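Local coordinates for phosphatidylinositol transfer protein SFH5 (Saccharomyces cerevisiae, PDB 6W32) that binds and transfers phosphatidylinositol, regulates phosphatidylinositol 4,5-bisphosphate at the plasma membrane, and binds heme b, at residues Asn111-Asn116 / Lys144-Gln149; Ile119-Ala124 / Lys131-Asn136; Asp127-Ala132 / Asn176-Gln181; His183-Val188 / Lys219-Val224. All blocks are in the same frame, centred on the assembly; numbering follows the deposited sequence.

Interaction 1. Residues Asn111-Asn116 / Lys144-Gln149; sequences NTELQN and KKELFQ
E113 and K144 form the salt bridge of this contact. K144 NZ donates to E113 OE1 at 2.7 Å. It uses the anti lone pair of that oxygen, the one turned from OE2. The lysine chain is extended beyond CG, and this carries its amine across to the helix. The other oxygen, E113 OE2, faces E146 OE2 at 3.9 Å, with the carboxylate planes 64° apart. K144 would probably offset part of this like-charge approach.

L147 packs beside the salt bridge, on the aliphatic part of E113. L147 CD2 lies 3.5 Å from E113 CG and 3.8 Å from L114 CG. The two leucines come from opposite sides and overlap at their ends. The same methyl meets the side-chain amide of N111, with OD1 3.7 Å from L147 CD2.

N111 is also the N-cap of helix 112-115. Its CG stands anti to the backbone N (chi1 -176°), and OD1 accepts a weak bond from E113 N. Further out, L141 touches both leucines, and F154 and Y157 of helix 151-166 cover L114. F148, next to L147, touches the heme. The arrangement is an N-capped short helix held to a loop at the edge of the heme pocket of this CRAL-TRIO protein.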
# COMPACT_ATOMS: atom_id res chain seq x y z
N ASN A 111 9.87 -5.59 15.49
CA ASN A 111 10.69 -4.79 16.38
C ASN A 111 9.91 -3.58 16.89
O ASN A 111 9.17 -2.93 16.14
CB ASN A 111 11.97 -4.36 15.66
CG ASN A 111 12.93 -3.59 16.56
OD1 ASN A 111 12.58 -2.54 17.08
ND2 ASN A 111 14.14 -4.13 16.74
N THR A 112 10.01 -3.33 18.20
CA THR A 112 9.11 -2.39 18.85
C THR A 112 9.36 -0.95 18.41
O THR A 112 8.41 -0.20 18.13
CB THR A 112 9.22 -2.56 20.37
OG1 THR A 112 10.60 -2.60 20.75
CG2 THR A 112 8.54 -3.86 20.81
N GLU A 113 10.64 -0.55 18.30
CA GLU A 113 10.88 0.82 17.86
C GLU A 113 10.38 1.06 16.43
O GLU A 113 10.26 2.22 16.03
CB GLU A 113 12.38 1.20 17.98
CG GLU A 113 13.39 0.26 17.31
CD GLU A 113 14.69 0.03 18.14
OE1 GLU A 113 15.03 0.91 18.96
OE2 GLU A 113 15.36 -1.02 17.97
N LEU A 114 10.05 0.00 15.69
CA LEU A 114 9.49 0.15 14.35
C LEU A 114 8.00 0.48 14.41
O LEU A 114 7.54 1.43 13.75
CB LEU A 114 9.74 -1.11 13.53
CG LEU A 114 11.05 -1.05 12.75
CD1 LEU A 114 11.14 -2.16 11.78
CD2 LEU A 114 11.15 0.28 12.01
N GLN A 115 7.23 -0.27 15.21
CA GLN A 115 5.79 0.01 15.33
C GLN A 115 5.53 1.47 15.67
O GLN A 115 4.57 2.07 15.18
CB GLN A 115 5.14 -0.90 16.37
CG GLN A 115 5.44 -2.37 16.13
CD GLN A 115 5.22 -3.26 17.35
OE1 GLN A 115 4.94 -2.78 18.47
NE2 GLN A 115 5.35 -4.59 17.15
N ASN A 116 6.40 2.06 16.48
CA ASN A 116 6.22 3.43 16.92
C ASN A 116 6.41 4.44 15.80
O ASN A 116 6.05 5.61 15.99
CB ASN A 116 7.20 3.77 18.04
CG ASN A 116 6.73 3.28 19.38
OD1 ASN A 116 5.58 2.84 19.55
ND2 ASN A 116 7.62 3.34 20.36
N LYS A 144 19.03 5.10 14.85
CA LYS A 144 19.08 3.65 15.04
C LYS A 144 19.25 2.99 13.69
O LYS A 144 18.28 2.52 13.12
CB LYS A 144 17.81 3.15 15.71
CG LYS A 144 17.09 4.19 16.60
CD LYS A 144 16.33 3.44 17.67
CE LYS A 144 15.51 4.33 18.60
NZ LYS A 144 14.82 3.48 19.64
N LYS A 145 20.49 2.90 13.21
CA LYS A 145 20.76 2.27 11.92
C LYS A 145 21.15 0.81 12.06
O LYS A 145 21.97 0.32 11.28
CB LYS A 145 21.84 3.05 11.17
CG LYS A 145 21.61 4.56 11.20
CD LYS A 145 21.83 5.21 9.82
CE LYS A 145 21.62 6.70 9.93
NZ LYS A 145 20.93 7.29 8.75
N GLU A 146 20.58 0.11 13.04
CA GLU A 146 20.61 -1.35 13.10
C GLU A 146 19.32 -1.99 12.59
O GLU A 146 19.35 -3.12 12.11
CB GLU A 146 20.89 -1.83 14.53
CG GLU A 146 19.76 -1.58 15.53
CD GLU A 146 19.86 -0.23 16.25
OE1 GLU A 146 20.83 0.53 16.00
OE2 GLU A 146 18.96 0.05 17.08
N LEU A 147 18.20 -1.27 12.68
CA LEU A 147 16.95 -1.70 12.05
C LEU A 147 17.12 -1.95 10.57
O LEU A 147 16.30 -2.65 9.97
CB LEU A 147 15.86 -0.66 12.26
CG LEU A 147 15.63 -0.28 13.72
CD1 LEU A 147 15.35 1.20 13.85
CD2 LEU A 147 14.49 -1.11 14.30
N PHE A 148 18.15 -1.38 9.95
CA PHE A 148 18.33 -1.48 8.52
C PHE A 148 19.29 -2.59 8.12
O PHE A 148 19.34 -2.95 6.93
CB PHE A 148 18.80 -0.12 7.98
CG PHE A 148 17.85 1.01 8.27
CD1 PHE A 148 18.19 2.02 9.15
CD2 PHE A 148 16.59 1.03 7.67
CE1 PHE A 148 17.29 3.07 9.42
CE2 PHE A 148 15.70 2.05 7.94
CZ PHE A 148 16.04 3.08 8.82
N GLN A 149 20.03 -3.18 9.06
CA GLN A 149 20.91 -4.29 8.71
C GLN A 149 20.12 -5.56 8.44
O GLN A 149 20.48 -6.32 7.54
CB GLN A 149 21.92 -4.55 9.83
CG GLN A 149 22.96 -3.49 10.08
CD GLN A 149 23.57 -3.63 11.47
OE1 GLN A 149 23.25 -4.57 12.21
NE2 GLN A 149 24.45 -2.70 11.83

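Interaction 2. Residues Ile119-Ala124 / Lys131-Asn136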
# COMPACT_ATOMS: atom_id res chain seq x y z
N ILE A 119 2.28 5.03 11.63
CA ILE A 119 1.01 5.60 12.07
C ILE A 119 0.01 5.45 10.94
O ILE A 119 0.34 5.67 9.77
CB ILE A 119 1.16 7.09 12.45
CG1 ILE A 119 2.09 7.24 13.65
CG2 ILE A 119 -0.20 7.69 12.77
CD1 ILE A 119 1.86 6.20 14.70
N LEU A 120 -1.22 5.10 11.29
CA LEU A 120 -2.27 4.83 10.31
C LEU A 120 -3.51 5.60 10.72
O LEU A 120 -4.01 5.42 11.84
CB LEU A 120 -2.54 3.32 10.24
CG LEU A 120 -3.86 2.94 9.59
CD1 LEU A 120 -3.91 3.44 8.14
CD2 LEU A 120 -4.07 1.44 9.65
N THR A 121 -4.02 6.47 9.83
CA THR A 121 -5.15 7.34 10.16
C THR A 121 -6.20 7.33 9.06
O THR A 121 -5.90 7.15 7.88
CB THR A 121 -4.73 8.79 10.38
OG1 THR A 121 -4.53 9.42 9.10
CG2 THR A 121 -3.46 8.86 11.17
N PHE A 122 -7.44 7.57 9.45
CA PHE A 122 -8.54 7.57 8.51
C PHE A 122 -9.49 8.71 8.85
O PHE A 122 -9.80 8.93 10.02
CB PHE A 122 -9.30 6.25 8.52
CG PHE A 122 -10.47 6.22 7.59
CD1 PHE A 122 -11.75 6.26 8.07
CD2 PHE A 122 -10.27 6.14 6.22
CE1 PHE A 122 -12.83 6.23 7.21
CE2 PHE A 122 -11.35 6.10 5.34
CZ PHE A 122 -12.62 6.15 5.84
N ASP A 123 -9.94 9.42 7.82
CA ASP A 123 -10.75 10.64 7.95
C ASP A 123 -12.00 10.42 7.10
O ASP A 123 -11.98 10.66 5.88
CB ASP A 123 -9.98 11.87 7.52
CG ASP A 123 -10.86 13.10 7.35
OD1 ASP A 123 -11.95 13.16 7.95
OD2 ASP A 123 -10.45 14.03 6.62
N ALA A 124 -13.08 9.98 7.75
CA ALA A 124 -14.30 9.62 7.04
C ALA A 124 -14.77 10.75 6.13
O ALA A 124 -15.42 10.49 5.10
CB ALA A 124 -15.39 9.26 8.03
N LYS A 131 -8.55 9.99 2.38
CA LYS A 131 -9.16 9.58 3.64
C LYS A 131 -8.35 8.50 4.37
O LYS A 131 -8.25 8.53 5.60
CB LYS A 131 -10.57 9.07 3.38
CG LYS A 131 -11.45 10.00 2.58
CD LYS A 131 -12.65 9.22 2.05
CE LYS A 131 -13.78 10.15 1.65
NZ LYS A 131 -14.99 9.38 1.34
N ALA A 132 -7.78 7.55 3.66
CA ALA A 132 -6.87 6.58 4.28
C ALA A 132 -5.44 7.02 4.03
O ALA A 132 -5.02 7.14 2.88
CB ALA A 132 -7.10 5.18 3.72
N VAL A 133 -4.69 7.25 5.10
CA VAL A 133 -3.30 7.69 5.02
C VAL A 133 -2.46 6.77 5.88
O VAL A 133 -2.89 6.37 6.97
CB VAL A 133 -3.17 9.16 5.52
CG1 VAL A 133 -1.80 9.71 5.21
CG2 VAL A 133 -4.21 10.06 4.89
N THR A 134 -1.25 6.43 5.41
CA THR A 134 -0.27 5.85 6.33
C THR A 134 0.93 6.78 6.46
O THR A 134 1.23 7.55 5.55
CB THR A 134 0.25 4.45 5.95
OG1 THR A 134 1.19 4.54 4.88
CG2 THR A 134 -0.85 3.54 5.55
N TRP A 135 1.61 6.68 7.58
CA TRP A 135 2.65 7.63 7.91
C TRP A 135 3.87 6.88 8.41
O TRP A 135 3.76 6.08 9.34
CB TRP A 135 2.19 8.61 8.99
CG TRP A 135 0.88 9.36 8.81
CD1 TRP A 135 -0.40 8.84 8.73
CD2 TRP A 135 0.74 10.78 8.78
NE1 TRP A 135 -1.32 9.88 8.64
CE2 TRP A 135 -0.64 11.07 8.66
CE3 TRP A 135 1.65 11.83 8.84
CZ2 TRP A 135 -1.12 12.37 8.59
CZ3 TRP A 135 1.19 13.11 8.78
CH2 TRP A 135 -0.20 13.38 8.65
N ASN A 136 5.03 7.18 7.85
CA ASN A 136 6.28 6.62 8.35
C ASN A 136 7.10 7.74 8.97
O ASN A 136 7.42 8.72 8.30
CB ASN A 136 7.05 5.92 7.23
CG ASN A 136 6.27 4.79 6.62
OD1 ASN A 136 5.67 4.95 5.55
ND2 ASN A 136 6.25 3.66 7.31
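W135 reaches across the hairpin to T121. The two side chains approach at a slant, and the indole N-H points to the threonine hydroxyl. W135 NE1 donates to T121 OG1 at 3.3 Å, with an N-H...O angle of 162° and the oxygen at the indole edge, close to the ring plane. T121 CG2 sits out of that plane, 3.5 Å from W135 NE1, on the side away from V133 CG1. W135 CG lies anti to its carbonyl carbon (chi1 -52°), which turns the ring back along the strand toward T121. V133 CG1 covers one face of the indole near its rim. I119 CB packs on W135 CB at 3.9 Å.

On the other face of the sheet, L120 CD1 meets T134 CG2 at 4.0 Å. The F122 ring runs along the start of the K131 chain, and CE2 comes 3.6 Å from K131 CB.

The backbones are antiparallel. I119-W135 and T121-V133 are hydrogen-bonded pairs, L120-T134 and F122-A132 non-hydrogen-bonded ones. D123 N donates to K131 O at 2.9 Å beyond the last pair.

The hairpin forms one side of the mixed sheet. Strand 118-122 is outermost and strand 132-136 runs beside strand 179-184. L277 of helix 277-280 packs against I119, T121 and W135. R158 and K164 of helix 151-166 touch T134 and L120 on the opposite face.

Interaction 3. Residues Asp127-Ala132 / Asn176-Gln181; sequences DANKKA and NNYMTQ
N129 and T180 make the closest polar contact here. T180 OG1 donates to N129 O at 2.7 Å. The hydroxyl approaches in the carbonyl plane, on a lone pair. T180 OG1 stands anti to the carbonyl carbon of its own residue (chi1 -65°), and this aims it at the turn. The backbone adds a bond of its own: T180 N donates to A132 O at 2.9 Å, with an N-H...O angle of 158°. T180 thus holds the turn through its hydroxyl and the start of strand 132-136 through its amide.

The other polar contacts are looser. The N129 amide reaches the bend before the strand, and its OD1 accepts a weak bond from N177 N at 3.3 Å. The same oxygen lies near the plane of the Y178 ring, at its edge.

The remaining contacts are packing. The N176 side chain crosses that of K131 at a slant, with N176 OD1 3.5 Å from K131 CB. K130 CG touches T180 OG1 at 3.6 Å, and M179 CG lies 3.7 Å from A132 O.

Several polar ends are held elsewhere. K130 NZ bonds to Y220 OH and Y259 O, N176 ND2 to L168 O, and Y178 OH to E214 OE1. K131 NZ forms a salt bridge with D175 OD2.

D127 to K130 form a type II beta turn. It docks on the incoming end of strand 179-184. Two of the three hydrogen bonds end on the backbone carbonyls N129 O and A132 O, so the fit depends mainly on main-chain shape and on the T180 hydroxyl.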
# COMPACT_ATOMS: atom_id res chain seq x y z
N ASP A 127 -10.87 14.45 1.74
CA ASP A 127 -10.95 14.59 0.30
C ASP A 127 -10.79 13.22 -0.37
O ASP A 127 -10.31 12.27 0.24
CB ASP A 127 -9.89 15.57 -0.20
CG ASP A 127 -10.12 17.02 0.28
OD1 ASP A 127 -11.25 17.55 0.13
OD2 ASP A 127 -9.16 17.62 0.80
N ALA A 128 -11.23 13.12 -1.64
CA ALA A 128 -11.23 11.82 -2.30
C ALA A 128 -9.84 11.23 -2.31
O ALA A 128 -8.87 11.91 -2.67
CB ALA A 128 -11.73 11.92 -3.73
N ASN A 129 -9.73 9.98 -1.88
CA ASN A 129 -8.50 9.22 -1.93
C ASN A 129 -7.42 9.88 -1.11
O ASN A 129 -6.22 9.66 -1.34
CB ASN A 129 -8.04 9.01 -3.37
CG ASN A 129 -9.15 8.43 -4.22
OD1 ASN A 129 -9.75 7.40 -3.87
ND2 ASN A 129 -9.46 9.11 -5.34
N LYS A 130 -7.84 10.69 -0.14
CA LYS A 130 -6.95 11.12 0.92
C LYS A 130 -7.60 10.92 2.29
O LYS A 130 -7.23 11.60 3.24
CB LYS A 130 -6.54 12.58 0.73
CG LYS A 130 -5.91 12.90 -0.62
CD LYS A 130 -5.07 14.12 -0.49
CE LYS A 130 -5.04 14.90 -1.79
NZ LYS A 130 -4.34 16.20 -1.62
N LYS A 131 -8.55 9.99 2.38
CA LYS A 131 -9.16 9.58 3.64
C LYS A 131 -8.35 8.50 4.37
O LYS A 131 -8.25 8.53 5.60
CB LYS A 131 -10.57 9.07 3.38
CG LYS A 131 -11.45 10.00 2.58
CD LYS A 131 -12.65 9.22 2.05
CE LYS A 131 -13.78 10.15 1.65
NZ LYS A 131 -14.99 9.38 1.34
N ALA A 132 -7.78 7.55 3.66
CA ALA A 132 -6.87 6.58 4.28
C ALA A 132 -5.44 7.02 4.03
O ALA A 132 -5.02 7.14 2.88
CB ALA A 132 -7.10 5.18 3.72
N ASN A 176 -12.68 6.52 -2.23
CA ASN A 176 -11.87 5.83 -1.23
C ASN A 176 -11.30 4.51 -1.75
O ASN A 176 -11.21 3.53 -1.00
CB ASN A 176 -12.65 5.57 0.06
CG ASN A 176 -11.74 5.37 1.24
OD1 ASN A 176 -10.77 6.13 1.43
ND2 ASN A 176 -11.98 4.29 2.00
N ASN A 177 -10.93 4.44 -3.03
CA ASN A 177 -10.29 3.25 -3.57
C ASN A 177 -8.80 3.47 -3.85
O ASN A 177 -8.22 2.77 -4.68
CB ASN A 177 -11.00 2.77 -4.84
CG ASN A 177 -11.21 3.88 -5.84
OD1 ASN A 177 -10.94 5.04 -5.54
ND2 ASN A 177 -11.75 3.55 -7.01
N TYR A 178 -8.18 4.45 -3.20
CA TYR A 178 -6.74 4.62 -3.25
C TYR A 178 -6.30 5.13 -1.89
O TYR A 178 -7.12 5.56 -1.08
CB TYR A 178 -6.28 5.62 -4.32
CG TYR A 178 -6.41 5.21 -5.77
CD1 TYR A 178 -7.63 5.19 -6.40
CD2 TYR A 178 -5.28 4.91 -6.53
CE1 TYR A 178 -7.73 4.85 -7.73
CE2 TYR A 178 -5.38 4.57 -7.86
CZ TYR A 178 -6.60 4.54 -8.45
OH TYR A 178 -6.72 4.19 -9.78
N MET A 179 -4.99 5.14 -1.67
CA MET A 179 -4.40 5.47 -0.39
C MET A 179 -3.51 6.70 -0.54
O MET A 179 -3.11 7.07 -1.64
CB MET A 179 -3.57 4.29 0.11
CG MET A 179 -3.07 4.31 1.55
SD MET A 179 -2.39 2.65 1.92
CE MET A 179 -1.47 2.50 0.40
N THR A 180 -3.21 7.34 0.58
CA THR A 180 -2.22 8.41 0.59
C THR A 180 -1.19 8.07 1.66
O THR A 180 -1.48 7.32 2.60
CB THR A 180 -2.90 9.76 0.82
OG1 THR A 180 -3.74 10.03 -0.32
CG2 THR A 180 -1.89 10.88 1.00
N GLN A 181 0.04 8.56 1.47
CA GLN A 181 1.14 8.16 2.33
C GLN A 181 1.98 9.37 2.64
O GLN A 181 2.19 10.21 1.76
CB GLN A 181 1.98 7.06 1.66
CG GLN A 181 1.23 5.75 1.50
CD GLN A 181 1.93 4.73 0.62
OE1 GLN A 181 1.29 3.97 -0.10
NE2 GLN A 181 3.25 4.72 0.69

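Interaction 4. Residues His183-Val188 / Lys219-Val224; sequences HDYKGV and KYFVNV. With HEM (protoporphyrin IX containing Fe), chain D.
H183 and D184 pair in parallel with F221 and V222. H183 N donates to Y220 O, V222 N to H183 O, and Y185 N to V222 O, at 2.9 to 3.1 Å.

The F221 edge points toward the H183 face in an offset edge-to-face pair, with centroids 5.4 Å apart and planes at 74°. F221 also meets Y185 edge to edge, CD1 to CE2 at 3.7 Å. V224, just past the end of that strand, touches Y185 CD2 with CG2. These neighbours hold the tyrosine beside the porphyrin, one of its faces over the CHC side.

Y185 OH binds the heme iron at 2.3 Å. H183 ND1 is also placed close to this oxygen, but the approach is too short to be trusted. H183 NE2 gives a weak bond to heme O2A. The K219 chain is extended, and its NZ reaches both propionates, at 3.0 Å from O2A and 2.7 Å from O1D. R158 and Y138 also bond to the heme.

At the strand end, D184 OD1 accepts from K186 N at 2.7 Å in an Asx turn. The amide meets it from above the carboxylate plane. N223 ND2 adds a weak bond to the same oxygen, while N223 OD1 accepts from G253 N.

Y185 is the proximal ligand of the iron. Its oxygen probably binds the metal as a phenolate. K219 NZ bonds to both propionates and probably balances their charge.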
# COMPACT_ATOMS: atom_id res chain seq x y z
N HIS A 183 5.78 10.43 4.40
CA HIS A 183 7.03 10.23 5.12
C HIS A 183 7.38 11.53 5.83
O HIS A 183 7.19 12.63 5.28
CB HIS A 183 8.16 9.85 4.18
CG HIS A 183 8.04 8.46 3.63
ND1 HIS A 183 9.03 7.86 2.90
CD2 HIS A 183 7.02 7.57 3.71
CE1 HIS A 183 8.64 6.64 2.55
NE2 HIS A 183 7.41 6.45 3.02
N ASP A 184 7.72 11.39 7.10
CA ASP A 184 8.29 12.48 7.84
C ASP A 184 9.75 12.13 7.99
O ASP A 184 10.11 11.14 8.63
CB ASP A 184 7.63 12.61 9.22
CG ASP A 184 8.20 13.75 10.03
OD1 ASP A 184 9.10 14.45 9.53
OD2 ASP A 184 7.74 13.96 11.18
N TYR A 185 10.58 12.96 7.39
CA TYR A 185 12.01 12.84 7.54
C TYR A 185 12.58 13.89 8.47
O TYR A 185 13.78 14.21 8.37
CB TYR A 185 12.66 12.93 6.17
CG TYR A 185 12.28 11.78 5.28
CD1 TYR A 185 12.67 10.50 5.59
CD2 TYR A 185 11.56 11.98 4.11
CE1 TYR A 185 12.34 9.43 4.79
CE2 TYR A 185 11.24 10.92 3.30
CZ TYR A 185 11.65 9.64 3.65
OH TYR A 185 11.33 8.55 2.87
N LYS A 186 11.77 14.44 9.38
CA LYS A 186 12.31 15.47 10.26
C LYS A 186 13.46 14.91 11.07
O LYS A 186 13.25 14.14 12.01
CB LYS A 186 11.27 16.02 11.22
CG LYS A 186 11.92 17.03 12.16
CD LYS A 186 10.96 18.17 12.62
CE LYS A 186 11.71 19.50 12.72
NZ LYS A 186 13.13 19.28 13.12
N GLY A 187 14.67 15.29 10.72
CA GLY A 187 15.79 14.90 11.53
C GLY A 187 16.89 14.27 10.72
O GLY A 187 17.99 14.10 11.23
N VAL A 188 16.63 13.91 9.47
CA VAL A 188 17.67 13.27 8.69
C VAL A 188 18.90 14.16 8.61
O VAL A 188 18.81 15.39 8.54
CB VAL A 188 17.17 12.91 7.28
CG1 VAL A 188 16.40 11.58 7.31
CG2 VAL A 188 16.31 14.03 6.74
N LYS A 219 1.61 10.83 -2.45
CA LYS A 219 2.60 10.58 -1.41
C LYS A 219 3.37 11.87 -1.12
O LYS A 219 3.86 12.54 -2.04
CB LYS A 219 3.53 9.45 -1.85
CG LYS A 219 4.51 8.98 -0.78
CD LYS A 219 4.86 7.52 -0.99
CE LYS A 219 5.53 6.89 0.23
NZ LYS A 219 5.98 5.49 -0.08
N TYR A 220 3.44 12.24 0.17
CA TYR A 220 4.07 13.49 0.60
C TYR A 220 5.31 13.16 1.41
O TYR A 220 5.28 12.28 2.26
CB TYR A 220 3.12 14.37 1.44
CG TYR A 220 1.85 14.69 0.72
CD1 TYR A 220 0.73 13.88 0.86
CD2 TYR A 220 1.78 15.77 -0.17
CE1 TYR A 220 -0.42 14.13 0.16
CE2 TYR A 220 0.60 16.05 -0.86
CZ TYR A 220 -0.49 15.20 -0.68
OH TYR A 220 -1.67 15.40 -1.34
N PHE A 221 6.38 13.90 1.14
CA PHE A 221 7.67 13.70 1.79
C PHE A 221 7.97 15.00 2.49
O PHE A 221 8.43 15.95 1.84
CB PHE A 221 8.75 13.38 0.76
CG PHE A 221 8.47 12.16 -0.05
CD1 PHE A 221 9.05 10.95 0.28
CD2 PHE A 221 7.61 12.22 -1.14
CE1 PHE A 221 8.81 9.81 -0.48
CE2 PHE A 221 7.35 11.08 -1.89
CZ PHE A 221 7.97 9.86 -1.56
N VAL A 222 7.74 15.08 3.80
CA VAL A 222 7.76 16.37 4.48
C VAL A 222 8.97 16.49 5.41
O VAL A 222 9.54 15.51 5.87
CB VAL A 222 6.45 16.64 5.24
CG1 VAL A 222 5.27 16.23 4.36
CG2 VAL A 222 6.43 15.91 6.55
N ASN A 223 9.36 17.73 5.66
CA ASN A 223 10.46 18.08 6.55
C ASN A 223 11.80 17.60 6.00
O ASN A 223 12.64 17.08 6.73
CB ASN A 223 10.19 17.57 7.95
CG ASN A 223 9.17 18.40 8.63
OD1 ASN A 223 9.19 19.63 8.48
ND2 ASN A 223 8.24 17.78 9.32
N VAL A 224 12.01 17.87 4.71
CA VAL A 224 13.14 17.46 3.89
C VAL A 224 13.91 18.72 3.50
O VAL A 224 13.46 19.47 2.63
CB VAL A 224 12.67 16.72 2.63
CG1 VAL A 224 13.82 16.01 1.93
CG2 VAL A 224 11.54 15.78 2.93
CHA HEM D . 11.18 5.63 -0.28
CHB HEM D . 13.38 5.14 3.96
CHC HEM D . 15.34 9.52 3.41
CHD HEM D . 12.72 10.22 -0.64
C1A HEM D . 11.61 5.14 0.93
C2A HEM D . 11.30 3.82 1.39
C3A HEM D . 11.93 3.64 2.57
C4A HEM D . 12.63 4.88 2.85
CMA HEM D . 11.96 2.43 3.53
CAA HEM D . 10.45 2.89 0.50
CBA HEM D . 9.02 2.62 0.91
CGA HEM D . 8.47 3.38 2.05
O1A HEM D . 8.92 2.99 3.17
O2A HEM D . 7.22 3.59 1.88
C1B HEM D . 14.15 6.25 4.15
C2B HEM D . 15.04 6.44 5.26
C3B HEM D . 15.59 7.65 5.12
C4B HEM D . 15.06 8.27 3.91
CMB HEM D . 15.26 5.40 6.37
CAB HEM D . 16.60 8.31 6.09
CBB HEM D . 17.75 8.82 5.66
C1C HEM D . 14.82 10.14 2.28
C2C HEM D . 15.11 11.49 1.74
C3C HEM D . 14.37 11.66 0.62
C4C HEM D . 13.60 10.45 0.41
CMC HEM D . 16.07 12.53 2.36
CAC HEM D . 14.33 12.93 -0.27
CBC HEM D . 13.17 13.42 -0.76
C1D HEM D . 12.10 9.04 -0.96
C2D HEM D . 11.34 8.76 -2.15
C3D HEM D . 10.89 7.30 -2.02
C4D HEM D . 11.42 6.87 -0.77
CMD HEM D . 11.01 9.69 -3.33
CAD HEM D . 10.03 6.42 -2.92
CBD HEM D . 8.68 6.26 -2.21
CGD HEM D . 7.75 5.49 -3.13
O1D HEM D . 6.63 5.11 -2.66
O2D HEM D . 8.25 5.04 -4.21
NA HEM D . 12.44 5.76 1.82
NB HEM D . 14.18 7.37 3.35
NC HEM D . 13.93 9.59 1.43
ND HEM D . 12.14 7.88 -0.17
FE HEM D . 13.09 7.69 1.67

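How the interactions relate
Interactions 2, 3 and 4 lie on neighbouring strands of one mixed sheet. Interactions 2 and 3 share K131 and A132, and their centres are about 8 Å apart. T134 N probably bonds to T180 O between them. Interaction 4 continues strand 179-184 to the heme. It meets interaction 2 where D184 N lies 2.9 Å from N136 O, and interaction 3 where K130 NZ lies 2.8 Å from Y220 OH. Interaction 1 is off the sheet, its centre about 17 Å from that of interaction 4. Yet it carries F148 of the heme pocket. Interaction 4 holds the iron ligand. The T134 side chain of interaction 2 is about 7 Å from the heme, nearest atoms.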